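Side-chain contacts in fumarate reductase iron-sulfur subunit (Mycolicibacterium smegmatis, PDB 7D6V), which is the iron-sulfur subunit of a membrane-bound succinate dehydrogenase and probably relays electrons from the catalytic subunit through three iron-sulfur clusters to quinone: residues S63-G68 with C151-H156; T90-F95 with L101-S106; K207-V212 with I217-N222; E162-N167 with L200-I205. One frame throughout, in Å; residues are numbered along the deposited sequence.

Contact 1: S63-G68 with C151-H156; sequences SAEING and CQNVCH. With SF4 (iron/sulfur cluster), chain F; F3S (Fe3-s4 cluster), chain G.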
loop_
_atom_site.group_PDB
_atom_site.type_symbol
_atom_site.label_atom_id
_atom_site.label_comp_id
_atom_site.label_asym_id
_atom_site.label_seq_id
_atom_site.Cartn_x
_atom_site.Cartn_y
_atom_site.Cartn_z
ATOM N N SER B 63 -6.395 8.519 -4.989
ATOM C CA SER B 63 -5.498 9.237 -5.883
ATOM C C SER B 63 -6.228 10.392 -6.556
ATOM O O SER B 63 -7.316 10.216 -7.110
ATOM C CB SER B 63 -4.933 8.288 -6.935
ATOM O OG SER B 63 -4.247 7.210 -6.331
ATOM N N ALA B 64 -5.626 11.576 -6.512
ATOM C CA ALA B 64 -6.158 12.743 -7.202
ATOM C C ALA B 64 -4.985 13.638 -7.578
ATOM O O ALA B 64 -3.824 13.261 -7.417
ATOM C CB ALA B 64 -7.190 13.471 -6.334
ATOM N N GLU B 65 -5.285 14.824 -8.091
ATOM C CA GLU B 65 -4.272 15.840 -8.367
ATOM C C GLU B 65 -4.607 17.037 -7.488
ATOM O O GLU B 65 -5.536 17.794 -7.783
ATOM C CB GLU B 65 -4.233 16.187 -9.848
ATOM C CG GLU B 65 -3.897 14.988 -10.717
ATOM C CD GLU B 65 -3.683 15.346 -12.167
ATOM O OE1 GLU B 65 -3.603 16.552 -12.479
ATOM O OE2 GLU B 65 -3.597 14.422 -12.997
ATOM N N ILE B 66 -3.841 17.206 -6.410
ATOM C CA ILE B 66 -4.297 18.023 -5.290
ATOM C C ILE B 66 -4.153 19.506 -5.589
ATOM O O ILE B 66 -5.051 20.297 -5.283
ATOM C CB ILE B 66 -3.553 17.630 -4.003
ATOM C CG1 ILE B 66 -4.060 16.280 -3.506
ATOM C CG2 ILE B 66 -3.744 18.685 -2.934
ATOM C CD1 ILE B 66 -5.554 16.200 -3.454
ATOM N N ASN B 67 -3.016 19.928 -6.127
ATOM C CA ASN B 67 -2.887 21.310 -6.575
ATOM C C ASN B 67 -2.081 21.348 -7.870
ATOM O O ASN B 67 -1.184 22.171 -8.054
ATOM C CB ASN B 67 -2.277 22.174 -5.476
ATOM C CG ASN B 67 -2.475 23.647 -5.722
ATOM O OD1 ASN B 67 -3.038 24.046 -6.737
ATOM N ND2 ASN B 67 -2.041 24.467 -4.776
ATOM N N GLY B 68 -2.399 20.435 -8.783
ATOM C CA GLY B 68 -1.607 20.200 -9.966
ATOM C C GLY B 68 -0.676 19.013 -9.863
ATOM O O GLY B 68 -0.122 18.591 -10.883
ATOM N N CYS B 151 1.837 6.834 -10.596
ATOM C CA CYS B 151 2.950 6.753 -11.529
ATOM C C CYS B 151 2.368 6.671 -12.937
ATOM O O CYS B 151 2.808 7.379 -13.842
ATOM C CB CYS B 151 3.810 5.523 -11.238
ATOM S SG CYS B 151 2.953 3.945 -11.437
ATOM N N GLN B 152 1.374 5.802 -13.114
ATOM C CA GLN B 152 0.715 5.656 -14.404
ATOM C C GLN B 152 0.062 6.961 -14.831
ATOM O O GLN B 152 0.060 7.308 -16.016
ATOM C CB GLN B 152 -0.325 4.541 -14.334
ATOM C CG GLN B 152 0.193 3.239 -13.770
ATOM C CD GLN B 152 0.813 2.357 -14.828
ATOM O OE1 GLN B 152 2.009 2.093 -14.804
ATOM N NE2 GLN B 152 -0.001 1.891 -15.761
ATOM N N ASN B 153 -0.514 7.689 -13.873
ATOM C CA ASN B 153 -1.148 8.964 -14.182
ATOM C C ASN B 153 -0.137 9.999 -14.660
ATOM O O ASN B 153 -0.404 10.742 -15.609
ATOM C CB ASN B 153 -1.895 9.478 -12.954
ATOM C CG ASN B 153 -2.573 10.803 -13.200
ATOM O OD1 ASN B 153 -3.509 10.894 -13.987
ATOM N ND2 ASN B 153 -2.104 11.839 -12.525
ATOM N N VAL B 154 1.027 10.068 -14.017
ATOM C CA VAL B 154 1.910 11.203 -14.266
ATOM C C VAL B 154 2.805 10.972 -15.481
ATOM O O VAL B 154 3.303 11.935 -16.074
ATOM C CB VAL B 154 2.740 11.509 -13.007
ATOM C CG1 VAL B 154 3.766 10.434 -12.783
ATOM C CG2 VAL B 154 3.394 12.882 -13.101
ATOM N N CYS B 155 3.069 9.711 -15.809
ATOM C CA CYS B 155 3.930 9.387 -16.942
ATOM C C CYS B 155 3.490 10.166 -18.172
ATOM O O CYS B 155 2.301 10.203 -18.489
ATOM C CB CYS B 155 3.898 7.885 -17.230
ATOM S SG CYS B 155 4.943 7.367 -18.612
ATOM N N HIS B 156 4.435 10.791 -18.872
ATOM C CA HIS B 156 4.052 11.556 -20.052
ATOM C C HIS B 156 3.848 10.688 -21.283
ATOM O O HIS B 156 3.247 11.155 -22.254
ATOM C CB HIS B 156 5.107 12.620 -20.357
ATOM C CG HIS B 156 6.407 12.057 -20.838
ATOM N ND1 HIS B 156 6.890 12.286 -22.109
ATOM C CD2 HIS B 156 7.318 11.266 -20.225
ATOM C CE1 HIS B 156 8.045 11.665 -22.254
ATOM N NE2 HIS B 156 8.327 11.040 -21.126
HETATM FE FE1 SF4 F . 3.087 3.630 -9.015
HETATM FE FE2 SF4 F . 4.419 3.791 -6.310
HETATM FE FE3 SF4 F . 2.655 1.436 -6.987
HETATM FE FE4 SF4 F . 1.431 4.161 -6.547
HETATM S S1 SF4 F . 2.709 2.879 -5.414
HETATM S S2 SF4 F . 1.378 2.718 -8.119
HETATM S S3 SF4 F . 3.142 5.073 -7.442
HETATM S S4 SF4 F . 4.364 2.347 -7.883
HETATM FE FE1 F3S G . 7.286 7.335 -16.574
HETATM FE FE3 F3S G . 9.408 7.079 -14.947
HETATM FE FE4 F3S G . 9.693 6.327 -17.512
HETATM S S1 F3S G . 8.127 8.880 -15.221
HETATM S S2 F3S G . 8.299 7.731 -18.606
HETATM S S3 F3S G . 8.273 5.354 -15.968
HETATM S S4 F3S G . 11.295 7.237 -16.208
#
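Glu65 OE2 is gripped from three directions: by the amide of Asn153 across the contact, by a salt bridge from Arg159 and by the backbone N of Arg93. The bond from Asn153 ND2 to Glu65 OE2 is 3.0 Å long and nearly straight, 171° at the hydrogen. It leaves in the plane of the amide but arrives on the anti side of the carboxylate, tilted 32° out of that plane, the carboxylate and amide planes being 58° apart. Asn153 holds CG opposite the backbone N, sending the amide off the helix toward strand 63-65. Three donors on one buried oxygen would probably keep this carboxylate charged.

The helix end also serves the clusters: Cys151 SG, within helix 150-154, sits 2.4 Å from iron FE1 of the SF4 cluster, and Cys155 SG, just past it, lies 3.1 Å from iron FE1 of the F3S cluster, long for a bond. Asn153, between these two cysteines in sequence, thus ties the cluster helix to the 2Fe-2S domain. Cys151 and Cys155 are the last two cysteines of a CxxCxxCxxxC run that starts at Cys145, the ferredoxin-type motif of the 4Fe-4S dicluster domain.

Contact 2: T90-F95 with L101-S106; sequences TPLRTF and LVTDVS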
loop_
_atom_site.group_PDB
_atom_site.type_symbol
_atom_site.label_atom_id
_atom_site.label_comp_id
_atom_site.label_asym_id
_atom_site.label_seq_id
_atom_site.Cartn_x
_atom_site.Cartn_y
_atom_site.Cartn_z
ATOM N N THR B 90 -8.749 18.128 -8.469
ATOM C CA THR B 90 -9.262 17.590 -9.719
ATOM C C THR B 90 -8.974 16.100 -9.775
ATOM O O THR B 90 -8.093 15.604 -9.067
ATOM C CB THR B 90 -8.630 18.281 -10.938
ATOM O OG1 THR B 90 -7.276 17.843 -11.093
ATOM C CG2 THR B 90 -8.662 19.788 -10.791
ATOM N N PRO B 91 -9.710 15.353 -10.597
ATOM C CA PRO B 91 -9.397 13.933 -10.778
ATOM C C PRO B 91 -8.115 13.747 -11.575
ATOM O O PRO B 91 -7.531 14.689 -12.112
ATOM C CB PRO B 91 -10.610 13.402 -11.543
ATOM C CG PRO B 91 -11.131 14.587 -12.262
ATOM C CD PRO B 91 -10.916 15.744 -11.343
ATOM N N LEU B 92 -7.668 12.496 -11.630
ATOM C CA LEU B 92 -6.521 12.146 -12.454
ATOM C C LEU B 92 -6.815 12.450 -13.917
ATOM O O LEU B 92 -7.889 12.124 -14.428
ATOM C CB LEU B 92 -6.176 10.670 -12.275
ATOM C CG LEU B 92 -5.906 10.188 -10.850
ATOM C CD1 LEU B 92 -5.544 8.720 -10.852
ATOM C CD2 LEU B 92 -4.802 11.002 -10.214
ATOM N N ARG B 93 -5.856 13.077 -14.593
ATOM C CA ARG B 93 -6.057 13.569 -15.948
ATOM C C ARG B 93 -5.566 12.610 -17.022
ATOM O O ARG B 93 -5.605 12.961 -18.201
ATOM C CB ARG B 93 -5.375 14.927 -16.121
ATOM C CG ARG B 93 -6.087 16.066 -15.424
ATOM C CD ARG B 93 -5.380 17.384 -15.658
ATOM N NE ARG B 93 -5.842 18.042 -16.874
ATOM C CZ ARG B 93 -5.312 19.155 -17.368
ATOM N NH1 ARG B 93 -4.301 19.737 -16.747
ATOM N NH2 ARG B 93 -5.796 19.687 -18.478
ATOM N N THR B 94 -5.100 11.420 -16.651
ATOM C CA THR B 94 -4.648 10.433 -17.624
ATOM C C THR B 94 -5.718 9.412 -17.977
ATOM O O THR B 94 -5.698 8.859 -19.080
ATOM C CB THR B 94 -3.404 9.707 -17.095
ATOM O OG1 THR B 94 -2.423 10.673 -16.711
ATOM C CG2 THR B 94 -2.805 8.801 -18.154
ATOM N N PHE B 95 -6.663 9.168 -17.085
ATOM C CA PHE B 95 -7.673 8.145 -17.267
ATOM C C PHE B 95 -9.032 8.772 -17.532
ATOM O O PHE B 95 -9.268 9.935 -17.191
ATOM C CB PHE B 95 -7.731 7.245 -16.027
ATOM C CG PHE B 95 -6.402 6.664 -15.650
ATOM C CD1 PHE B 95 -5.761 5.775 -16.492
ATOM C CD2 PHE B 95 -5.779 7.026 -14.471
ATOM C CE1 PHE B 95 -4.533 5.249 -16.158
ATOM C CE2 PHE B 95 -4.551 6.500 -14.132
ATOM C CZ PHE B 95 -3.929 5.612 -14.975
ATOM N N LEU B 101 -14.456 13.317 -8.897
ATOM C CA LEU B 101 -13.062 13.019 -8.587
ATOM C C LEU B 101 -12.696 11.570 -8.870
ATOM O O LEU B 101 -11.611 11.129 -8.482
ATOM C CB LEU B 101 -12.749 13.355 -7.128
ATOM C CG LEU B 101 -12.844 14.823 -6.710
ATOM C CD1 LEU B 101 -12.452 14.980 -5.256
ATOM C CD2 LEU B 101 -11.986 15.701 -7.598
ATOM N N VAL B 102 -13.568 10.825 -9.538
ATOM C CA VAL B 102 -13.385 9.401 -9.780
ATOM C C VAL B 102 -13.107 9.194 -11.260
ATOM O O VAL B 102 -13.834 9.715 -12.113
ATOM C CB VAL B 102 -14.620 8.602 -9.332
ATOM C CG1 VAL B 102 -14.384 7.120 -9.494
ATOM C CG2 VAL B 102 -14.947 8.929 -7.901
ATOM N N THR B 103 -12.054 8.444 -11.563
ATOM C CA THR B 103 -11.700 8.115 -12.932
ATOM C C THR B 103 -11.839 6.616 -13.153
ATOM O O THR B 103 -11.892 5.827 -12.208
ATOM C CB THR B 103 -10.272 8.561 -13.273
ATOM O OG1 THR B 103 -9.372 8.117 -12.252
ATOM C CG2 THR B 103 -10.203 10.069 -13.379
ATOM N N ASP B 104 -11.904 6.234 -14.425
ATOM C CA ASP B 104 -11.998 4.828 -14.811
ATOM C C ASP B 104 -10.587 4.263 -14.882
ATOM O O ASP B 104 -9.935 4.287 -15.926
ATOM C CB ASP B 104 -12.732 4.685 -16.137
ATOM C CG ASP B 104 -12.990 3.242 -16.506
ATOM O OD1 ASP B 104 -12.900 2.911 -17.705
ATOM O OD2 ASP B 104 -13.279 2.437 -15.599
ATOM N N VAL B 105 -10.102 3.759 -13.753
ATOM C CA VAL B 105 -8.784 3.109 -13.709
ATOM C C VAL B 105 -9.033 1.633 -14.003
ATOM O O VAL B 105 -9.083 0.774 -13.121
ATOM C CB VAL B 105 -8.064 3.348 -12.378
ATOM C CG1 VAL B 105 -7.568 4.776 -12.305
ATOM C CG2 VAL B 105 -8.991 3.079 -11.205
ATOM N N SER B 106 -9.172 1.330 -15.288
ATOM C CA SER B 106 -9.306 -0.041 -15.758
ATOM C C SER B 106 -8.277 -0.408 -16.809
ATOM O O SER B 106 -8.066 -1.602 -17.049
ATOM C CB SER B 106 -10.714 -0.283 -16.322
ATOM O OG SER B 106 -10.844 0.257 -17.623
#
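Pro91, Leu92 and Phe95 pack against Leu101, Thr103 and Val105 beside a small β-hairpin. The segment 90-95 leads into its first strand, 97-99, and 101-106 carries its antiparallel partner, 102-103. Beyond that strand the chain makes two successive inverse gamma turns, centred on Asp104 and Val105, before helix 107-112.

Apolar packing carries both ends of the contact. At one, the side chains of Leu101 and Pro91 cross at about a right angle, Leu101 CD2 coming within 3.9 Å of Pro91 CD. At the other, Val105 CG1 approaches the Phe95 ring obliquely, 3.6 Å from Phe95 CD2 and 3.9 Å from CE2. Phe95 has CG anti to its carbonyl carbon (chi1 -54°), which brings the ring up to this valine.

Between the ends, Thr103 works mainly through its carbons. Its methyl CG2 rests 3.8 Å from Pro91 CB, and its CB lies 4.0 Å from Phe95 CB. The hydroxyl OG1 is turned to Leu92, whose side chain crosses that of Thr103 at roughly a right angle.

No hydrogen bond joins the two segments; the backbone carbonyls that come close do so against carbon, Asp104 O beside Phe95 CB. Thr103 O is instead bonded by Arg51. Around this packing, Leu92 also leans on helix 150-154, and Val105 meets Leu41 of succinate dehydrogenase subunit A. The closest approach between the segments is that of Thr103 CG2 to Leu92 O, at 3.3 Å.

Contact 3: K207-V212 with I217-N222; sequences KCCTEV and IKITDN. With F3S (Fe3-s4 cluster), chain G.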
loop_
_atom_site.group_PDB
_atom_site.type_symbol
_atom_site.label_atom_id
_atom_site.label_comp_id
_atom_site.label_asym_id
_atom_site.label_seq_id
_atom_site.Cartn_x
_atom_site.Cartn_y
_atom_site.Cartn_z
ATOM N N LYS B 207 12.003 10.399 -15.161
ATOM C CA LYS B 207 11.932 10.059 -13.740
ATOM C C LYS B 207 10.797 10.753 -12.988
ATOM O O LYS B 207 10.787 10.743 -11.757
ATOM C CB LYS B 207 13.271 10.358 -13.049
ATOM C CG LYS B 207 13.633 9.418 -11.920
ATOM C CD LYS B 207 14.763 9.971 -11.068
ATOM C CE LYS B 207 16.118 9.662 -11.673
ATOM N NZ LYS B 207 16.469 8.221 -11.559
ATOM N N CYS B 208 9.822 11.347 -13.680
ATOM C CA CYS B 208 8.723 12.004 -12.975
ATOM C C CYS B 208 7.811 11.027 -12.257
ATOM O O CYS B 208 7.203 11.389 -11.247
ATOM C CB CYS B 208 7.895 12.855 -13.935
ATOM S SG CYS B 208 8.580 14.484 -14.174
ATOM N N CYS B 209 7.931 9.743 -12.569
ATOM C CA CYS B 209 7.181 8.728 -11.828
ATOM C C CYS B 209 7.701 8.629 -10.368
ATOM O O CYS B 209 6.987 8.976 -9.427
ATOM C CB CYS B 209 7.283 7.368 -12.520
ATOM S SG CYS B 209 8.927 6.617 -12.455
ATOM N N THR B 210 8.940 8.157 -10.198
ATOM C CA THR B 210 9.559 8.014 -8.997
ATOM C C THR B 210 9.283 9.177 -8.281
ATOM O O THR B 210 9.281 9.108 -7.148
ATOM C CB THR B 210 11.037 8.179 -9.212
ATOM O OG1 THR B 210 11.484 7.084 -9.830
ATOM C CG2 THR B 210 11.798 8.132 -8.049
ATOM N N GLU B 211 8.996 10.279 -8.885
ATOM C CA GLU B 211 8.843 11.384 -7.947
ATOM C C GLU B 211 7.451 11.490 -7.336
ATOM O O GLU B 211 7.267 12.271 -6.400
ATOM C CB GLU B 211 9.185 12.704 -8.640
ATOM C CG GLU B 211 10.573 12.746 -9.242
ATOM C CD GLU B 211 10.879 14.067 -9.913
ATOM O OE1 GLU B 211 10.160 15.051 -9.648
ATOM O OE2 GLU B 211 11.844 14.123 -10.701
ATOM N N VAL B 212 6.467 10.743 -7.833
ATOM C CA VAL B 212 5.108 10.805 -7.309
ATOM C C VAL B 212 4.769 9.620 -6.426
ATOM O O VAL B 212 3.680 9.598 -5.837
ATOM C CB VAL B 212 4.071 10.931 -8.441
ATOM C CG1 VAL B 212 4.322 12.181 -9.258
ATOM C CG2 VAL B 212 4.091 9.694 -9.311
ATOM N N ILE B 217 9.301 4.155 -3.787
ATOM C CA ILE B 217 9.994 3.124 -4.547
ATOM C C ILE B 217 10.864 3.796 -5.601
ATOM O O ILE B 217 10.416 4.711 -6.302
ATOM C CB ILE B 217 8.992 2.152 -5.189
ATOM C CG1 ILE B 217 8.025 1.611 -4.136
ATOM C CG2 ILE B 217 9.721 1.015 -5.885
ATOM C CD1 ILE B 217 6.896 0.795 -4.706
ATOM N N LYS B 218 12.115 3.353 -5.706
ATOM C CA LYS B 218 13.053 3.886 -6.692
ATOM C C LYS B 218 12.757 3.243 -8.047
ATOM O O LYS B 218 13.490 2.389 -8.547
ATOM C CB LYS B 218 14.487 3.627 -6.257
ATOM C CG LYS B 218 14.874 4.275 -4.945
ATOM C CD LYS B 218 14.933 5.779 -5.064
ATOM C CE LYS B 218 15.318 6.405 -3.740
ATOM N NZ LYS B 218 16.724 6.077 -3.378
ATOM N N ILE B 219 11.647 3.680 -8.646
ATOM C CA ILE B 219 11.118 3.005 -9.829
ATOM C C ILE B 219 12.115 3.065 -10.979
ATOM O O ILE B 219 12.418 2.049 -11.613
ATOM C CB ILE B 219 9.759 3.607 -10.228
ATOM C CG1 ILE B 219 8.803 3.601 -9.035
ATOM C CG2 ILE B 219 9.170 2.854 -11.405
ATOM C CD1 ILE B 219 7.520 4.346 -9.276
ATOM N N THR B 220 12.642 4.253 -11.265
ATOM C CA THR B 220 13.525 4.403 -12.415
ATOM C C THR B 220 14.885 3.763 -12.161
ATOM O O THR B 220 15.403 3.030 -13.010
ATOM C CB THR B 220 13.682 5.880 -12.765
ATOM O OG1 THR B 220 12.392 6.499 -12.792
ATOM C CG2 THR B 220 14.331 6.039 -14.123
ATOM N N ASP B 221 15.474 4.018 -10.993
ATOM C CA ASP B 221 16.846 3.590 -10.748
ATOM C C ASP B 221 16.948 2.098 -10.454
ATOM O O ASP B 221 17.932 1.458 -10.839
ATOM C CB ASP B 221 17.449 4.395 -9.599
ATOM C CG ASP B 221 18.002 5.732 -10.049
ATOM O OD1 ASP B 221 17.849 6.074 -11.239
ATOM O OD2 ASP B 221 18.593 6.443 -9.212
ATOM N N ASN B 222 15.956 1.524 -9.776
ATOM C CA ASN B 222 16.041 0.135 -9.350
ATOM C C ASN B 222 15.301 -0.831 -10.263
ATOM O O ASN B 222 15.588 -2.031 -10.222
ATOM C CB ASN B 222 15.500 -0.017 -7.923
ATOM C CG ASN B 222 16.491 0.433 -6.875
ATOM O OD1 ASN B 222 17.613 0.816 -7.189
ATOM N ND2 ASN B 222 16.078 0.395 -5.619
HETATM FE FE1 F3S G . 7.286 7.335 -16.574
HETATM FE FE3 F3S G . 9.408 7.079 -14.947
HETATM FE FE4 F3S G . 9.693 6.327 -17.512
HETATM S S1 F3S G . 8.127 8.880 -15.221
HETATM S S2 F3S G . 8.299 7.731 -18.606
HETATM S S3 F3S G . 8.273 5.354 -15.968
HETATM S S4 F3S G . 11.295 7.237 -16.208
#
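Thr210 and Thr220 meet through their hydroxyls, the two OG1 atoms sharing a hydrogen bond of 3.2 Å in which either may be the donor. This is the close-packed side, beside the F3S cluster. Cys209 SG, 2.6 Å from iron FE3, also lies against Ile219, 3.8 Å from its CB, and against Thr220 OG1 at 3.5 Å. The threonine hydroxyl is thus placed next to both the ligand sulfur and Thr210, with Lys207 CG laid over it at 3.3 Å from Thr220 OG1.

Toward the more open side the contact becomes a single ionic link. The chain of Lys207 bends at chi3 (-84°) and again at chi4 (-72°), carrying NZ past Thr220 to Asp221 OD1, where a salt bridge of 2.6 Å forms with the side chains crossing at about a right angle. Both residues are partly exposed, and neighbouring Lys218 is exposed at the margin.

The contact joins the cluster loop to the first turn of helix 219-235. Cys208 is held by a disulfide to Cys132 of the membrane anchor subunit, while Ile217 packs on helix 133-142 and Cys209 on helix 150-154.

Contact 4: E162-N167 with L200-I205; sequences EENKEN and LGYCNI. With F3S (Fe3-s4 cluster), chain G.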
loop_
_atom_site.group_PDB
_atom_site.type_symbol
_atom_site.label_atom_id
_atom_site.label_comp_id
_atom_site.label_asym_id
_atom_site.label_seq_id
_atom_site.Cartn_x
_atom_site.Cartn_y
_atom_site.Cartn_z
ATOM N N GLU B 162 -2.547 9.606 -26.185
ATOM C CA GLU B 162 -3.532 8.542 -26.039
ATOM C C GLU B 162 -3.217 7.359 -26.946
ATOM O O GLU B 162 -3.608 6.227 -26.643
ATOM C CB GLU B 162 -4.929 9.091 -26.329
ATOM C CG GLU B 162 -6.069 8.125 -26.062
ATOM C CD GLU B 162 -6.260 7.822 -24.587
ATOM O OE1 GLU B 162 -5.721 8.567 -23.744
ATOM O OE2 GLU B 162 -6.954 6.834 -24.270
ATOM N N GLU B 163 -2.506 7.596 -28.050
ATOM C CA GLU B 163 -2.179 6.522 -28.977
ATOM C C GLU B 163 -1.141 5.561 -28.414
ATOM O O GLU B 163 -1.020 4.439 -28.914
ATOM C CB GLU B 163 -1.682 7.107 -30.299
ATOM C CG GLU B 163 -0.300 7.732 -30.226
ATOM C CD GLU B 163 -0.336 9.194 -29.828
ATOM O OE1 GLU B 163 0.745 9.789 -29.645
ATOM O OE2 GLU B 163 -1.446 9.749 -29.698
ATOM N N ASN B 164 -0.400 5.969 -27.392
ATOM C CA ASN B 164 0.632 5.138 -26.790
ATOM C C ASN B 164 0.097 4.224 -25.699
ATOM O O ASN B 164 0.872 3.463 -25.116
ATOM C CB ASN B 164 1.747 6.018 -26.219
ATOM C CG ASN B 164 2.652 6.580 -27.289
ATOM O OD1 ASN B 164 2.682 6.087 -28.414
ATOM N ND2 ASN B 164 3.401 7.616 -26.944
ATOM N N LYS B 165 -1.204 4.283 -25.409
ATOM C CA LYS B 165 -1.767 3.464 -24.340
ATOM C C LYS B 165 -1.668 1.980 -24.663
ATOM O O LYS B 165 -1.403 1.162 -23.776
ATOM C CB LYS B 165 -3.221 3.861 -24.092
ATOM C CG LYS B 165 -3.392 5.204 -23.412
ATOM C CD LYS B 165 -3.565 5.045 -21.919
ATOM C CE LYS B 165 -4.052 6.333 -21.280
ATOM N NZ LYS B 165 -5.487 6.592 -21.559
ATOM N N GLU B 166 -1.877 1.611 -25.925
ATOM C CA GLU B 166 -1.843 0.206 -26.307
ATOM C C GLU B 166 -0.430 -0.335 -26.463
ATOM O O GLU B 166 -0.252 -1.555 -26.500
ATOM C CB GLU B 166 -2.611 -0.005 -27.610
ATOM C CG GLU B 166 -2.082 0.811 -28.768
ATOM C CD GLU B 166 -2.397 0.185 -30.109
ATOM O OE1 GLU B 166 -3.541 -0.277 -30.295
ATOM O OE2 GLU B 166 -1.499 0.152 -30.976
ATOM N N ASN B 167 0.573 0.534 -26.558
ATOM C CA ASN B 167 1.947 0.098 -26.762
ATOM C C ASN B 167 2.794 0.142 -25.500
ATOM O O ASN B 167 3.846 -0.500 -25.461
ATOM C CB ASN B 167 2.621 0.957 -27.837
ATOM C CG ASN B 167 1.918 0.874 -29.173
ATOM O OD1 ASN B 167 1.711 -0.212 -29.711
ATOM N ND2 ASN B 167 1.549 2.026 -29.718
ATOM N N LEU B 200 9.047 -1.041 -23.448
ATOM C CA LEU B 200 10.028 -0.442 -22.549
ATOM C C LEU B 200 10.827 0.659 -23.236
ATOM O O LEU B 200 11.335 1.565 -22.568
ATOM C CB LEU B 200 10.962 -1.519 -22.001
ATOM C CG LEU B 200 11.984 -1.107 -20.941
ATOM C CD1 LEU B 200 11.309 -0.414 -19.774
ATOM C CD2 LEU B 200 12.767 -2.313 -20.470
ATOM N N GLY B 201 10.943 0.609 -24.564
ATOM C CA GLY B 201 11.660 1.644 -25.285
ATOM C C GLY B 201 10.971 2.990 -25.284
ATOM O O GLY B 201 11.634 4.012 -25.483
ATOM N N TYR B 202 9.654 3.015 -25.070
ATOM C CA TYR B 202 8.933 4.280 -25.012
ATOM C C TYR B 202 9.348 5.107 -23.809
ATOM O O TYR B 202 9.214 6.335 -23.825
ATOM C CB TYR B 202 7.429 4.030 -24.984
ATOM C CG TYR B 202 6.844 3.748 -26.342
ATOM C CD1 TYR B 202 6.678 2.448 -26.789
ATOM C CD2 TYR B 202 6.462 4.783 -27.179
ATOM C CE1 TYR B 202 6.148 2.190 -28.029
ATOM C CE2 TYR B 202 5.930 4.533 -28.419
ATOM C CZ TYR B 202 5.776 3.236 -28.840
ATOM O OH TYR B 202 5.245 2.982 -30.080
ATOM N N CYS B 203 9.794 4.317 -22.874
ATOM C CA CYS B 203 10.224 5.015 -21.671
ATOM C C CYS B 203 11.526 5.752 -21.939
ATOM O O CYS B 203 12.582 5.130 -22.080
ATOM C CB CYS B 203 10.391 4.034 -20.515
ATOM S SG CYS B 203 10.917 4.793 -18.962
ATOM N N ASN B 204 11.514 7.219 -21.920
ATOM C CA ASN B 204 12.667 8.029 -21.586
ATOM C C ASN B 204 12.635 8.248 -20.083
ATOM O O ASN B 204 11.566 8.272 -19.470
ATOM C CB ASN B 204 12.678 9.349 -22.366
ATOM C CG ASN B 204 11.622 10.332 -21.908
ATOM O OD1 ASN B 204 10.609 9.960 -21.327
ATOM N ND2 ASN B 204 11.852 11.603 -22.189
ATOM N N ILE B 205 13.804 8.393 -19.483
ATOM C CA ILE B 205 13.954 8.099 -18.064
ATOM C C ILE B 205 13.863 9.366 -17.228
ATOM O O ILE B 205 14.500 9.483 -16.175
ATOM C CB ILE B 205 15.257 7.334 -17.806
ATOM C CG1 ILE B 205 16.448 8.182 -18.219
ATOM C CG2 ILE B 205 15.250 6.011 -18.544
ATOM C CD1 ILE B 205 17.699 7.595 -17.785
HETATM FE FE1 F3S G . 7.286 7.335 -16.574
HETATM FE FE3 F3S G . 9.408 7.079 -14.947
HETATM FE FE4 F3S G . 9.693 6.327 -17.512
HETATM S S1 F3S G . 8.127 8.880 -15.221
HETATM S S2 F3S G . 8.299 7.731 -18.606
HETATM S S3 F3S G . 8.273 5.354 -15.968
HETATM S S4 F3S G . 11.295 7.237 -16.208
#
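Tyr202 packs against Asn164 and Asn167 in a loop-to-loop contact without hydrogen bonds across it, joining the link between helices 156-159 and 171-181 to the loop that carries Cys203. The tyrosine ring reaches across alone, and the two asparagines receive its outer end. Asn164 approaches obliquely, its OD1 3.6 Å from Tyr202 CE2 and its amide plane turned 57° from the ring. Asn167 meets the other epsilon carbon, its CB 3.7 Å from Tyr202 CE1. Here the amide plane is only 5° from that of the ring, and Asn167 ND2 stands 3.8 Å from Tyr202 OH. Tyr202 CG lies anti to the carbonyl carbon (chi1 -80°), which carries the ring toward the asparagines.

The next residue, Cys203, points the other way, its SG 2.4 Å from iron FE4 of the F3S cluster. Within 162-167, Lys165 NZ bridges to Glu162 OE1 at 3.0 Å, and Glu162 is also paired with Arg18 of the membrane anchor subunit. Asn164 ND2 and Tyr202 O bond to Tyr141 of that same subunit. The two loops therefore cohere through van der Waals contact between a ring and polar side chains, while directional bonds tie them to the anchor.

From the N terminus, contact 1 opens at strand 63-65, and before it closes the chain completes contact 2, a short local loop spanning the hairpin 97-103. Contact 1 then closes a long loop at helix 150-154, joining the 2Fe-2S and dicluster domains. Its helix also touches contact 2, where Asn153 probably bonds Thr94. Contact 4 follows in series, closing the loop from 162-167 to 200-205 around helices 171-181 and 191-196. Contact 3 comes last, a short loop leading into helix 219-235. No two contacts cross. Contacts 1, 3 and 4 gather round the F3S cluster, whereas contact 2 stands off, the side chain of Phe95 about 11 Å from that cluster.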